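Local structure of apical membrane antigen AMA1 (4YIV) at residues Y52-G57 with T153-P158. The protein takes part in host-cell invasion by Toxoplasma as an essential microneme protein of the moving junction complex between parasite and host plasma membranes. Residues are numbered along the deposited sequence; the frame is centred on the assembly and turned at random.
Sequences YREPAG and TKYRYP
Two direct hydrogen bonds join E54 and R53 to the 153-158 loop, each pairing a side chain with the opposing backbone, so the link is not sheet pairing. E54 OE2 takes the amide N of R156 at 2.8 Å on its anti lone pair, with an N-H...O angle of 164°; Y216 OH is a second partner of this oxygen. OE1 forms a salt bridge with K45, which probably balances the buried charge, and a hydrogen bond with Q43. Y155 OH donates to R53 O at 2.8 Å, tilted 24° from the carbonyl plane, and also bonds with S174 OG. A water bridges P55 O (2.9 Å) and R156 O (2.8 Å), donating to both.

Two apolar contacts involve the Y155 ring. A chi1 of -176° turns E54 CG away from the backbone N and over one face, displaced toward the rim, 4.1 Å from the Y155 centroid (CH-pi); the extended chain carries the carboxylate on to R156. Y52 CB lies 3.7 Å from Y155 CE2. Separately, P55 CG meets P158 CG at 4.0 Å.

Within the AMA1 family region, the contact packs the end of strand 50-54, paired antiparallel with 43-47, and P55 just after it against the loop between helix 132-141 and strand 159-162.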
# COMPACT_ATOMS: atom_id res chain seq x y z
N TYR A 52 12.18 8.87 -17.28
CA TYR A 52 12.11 7.69 -16.40
C TYR A 52 10.74 7.58 -15.74
O TYR A 52 10.12 8.57 -15.34
CB TYR A 52 13.19 7.74 -15.31
CG TYR A 52 14.60 7.60 -15.83
CD1 TYR A 52 15.12 6.36 -16.14
CD2 TYR A 52 15.40 8.71 -16.00
CE1 TYR A 52 16.40 6.24 -16.62
CE2 TYR A 52 16.69 8.60 -16.46
CZ TYR A 52 17.18 7.36 -16.78
OH TYR A 52 18.46 7.22 -17.25
N ARG A 53 10.26 6.36 -15.65
CA ARG A 53 9.03 6.12 -14.97
C ARG A 53 9.22 6.33 -13.43
O ARG A 53 10.21 5.88 -12.83
CB ARG A 53 8.51 4.71 -15.25
CG ARG A 53 8.35 4.35 -16.74
CD ARG A 53 7.49 3.09 -16.91
NE ARG A 53 6.10 3.40 -16.63
CZ ARG A 53 5.15 2.49 -16.52
NH1 ARG A 53 5.44 1.21 -16.69
NH2 ARG A 53 3.91 2.86 -16.26
N GLU A 54 8.25 6.99 -12.83
CA GLU A 54 8.37 7.50 -11.45
C GLU A 54 7.18 7.04 -10.63
O GLU A 54 6.02 7.24 -11.03
CB GLU A 54 8.43 9.04 -11.46
CG GLU A 54 8.67 9.66 -10.08
CD GLU A 54 8.36 11.15 -10.03
OE1 GLU A 54 7.38 11.60 -10.66
OE2 GLU A 54 9.12 11.88 -9.37
N PRO A 55 7.44 6.42 -9.47
CA PRO A 55 6.28 6.15 -8.61
C PRO A 55 5.58 7.44 -8.17
O PRO A 55 6.26 8.44 -7.94
CB PRO A 55 6.90 5.43 -7.42
CG PRO A 55 8.18 4.80 -7.98
CD PRO A 55 8.68 5.86 -8.90
N ALA A 56 4.27 7.38 -8.02
CA ALA A 56 3.44 8.58 -7.89
C ALA A 56 2.30 8.51 -6.91
O ALA A 56 1.59 9.50 -6.68
CB ALA A 56 2.86 8.92 -9.28
N GLY A 57 2.05 7.32 -6.39
CA GLY A 57 0.85 7.08 -5.60
C GLY A 57 0.90 7.87 -4.30
O GLY A 57 1.98 8.12 -3.76
N THR A 153 16.79 17.73 -10.39
CA THR A 153 15.72 17.36 -11.31
C THR A 153 14.39 17.38 -10.58
O THR A 153 14.32 17.71 -9.39
CB THR A 153 15.98 15.94 -11.93
OG1 THR A 153 15.76 14.92 -10.95
CG2 THR A 153 17.42 15.82 -12.46
N LYS A 154 13.32 17.01 -11.29
CA LYS A 154 12.02 16.81 -10.69
C LYS A 154 11.68 15.33 -10.42
O LYS A 154 10.53 15.01 -10.08
CB LYS A 154 10.94 17.42 -11.57
CG LYS A 154 11.11 18.95 -11.75
CD LYS A 154 9.78 19.64 -12.04
CE LYS A 154 9.98 21.12 -12.40
NZ LYS A 154 8.66 21.79 -12.65
N TYR A 155 12.67 14.44 -10.55
CA TYR A 155 12.47 13.01 -10.28
C TYR A 155 12.61 12.80 -8.78
O TYR A 155 13.63 13.19 -8.21
CB TYR A 155 13.49 12.13 -11.02
CG TYR A 155 13.09 10.66 -10.96
CD1 TYR A 155 13.30 9.90 -9.81
CD2 TYR A 155 12.44 10.07 -12.03
CE1 TYR A 155 12.91 8.57 -9.75
CE2 TYR A 155 12.04 8.75 -11.98
CZ TYR A 155 12.26 8.01 -10.82
OH TYR A 155 11.87 6.70 -10.70
N ARG A 156 11.61 12.19 -8.16
CA ARG A 156 11.69 11.89 -6.74
C ARG A 156 11.65 10.37 -6.49
O ARG A 156 10.78 9.66 -7.02
CB ARG A 156 10.54 12.58 -5.99
CG ARG A 156 10.59 14.06 -6.07
CD ARG A 156 9.35 14.63 -5.44
NE ARG A 156 9.41 16.08 -5.30
CZ ARG A 156 9.10 16.96 -6.25
NH1 ARG A 156 8.68 16.56 -7.46
NH2 ARG A 156 9.20 18.25 -5.98
N TYR A 157 12.61 9.88 -5.71
CA TYR A 157 12.69 8.46 -5.40
C TYR A 157 11.62 8.04 -4.42
O TYR A 157 11.22 8.84 -3.55
CB TYR A 157 14.05 8.13 -4.78
CG TYR A 157 15.22 8.54 -5.60
CD1 TYR A 157 15.57 7.84 -6.77
CD2 TYR A 157 16.00 9.60 -5.21
CE1 TYR A 157 16.67 8.24 -7.52
CE2 TYR A 157 17.09 9.99 -5.93
CZ TYR A 157 17.43 9.31 -7.08
OH TYR A 157 18.55 9.74 -7.79
N PRO A 158 11.17 6.77 -4.53
CA PRO A 158 10.26 6.22 -3.52
C PRO A 158 11.00 5.94 -2.20
O PRO A 158 12.25 6.03 -2.13
CB PRO A 158 9.73 4.95 -4.19
CG PRO A 158 10.88 4.49 -5.04
CD PRO A 158 11.51 5.77 -5.56
O HOH W 1 8.46 8.54 -6.04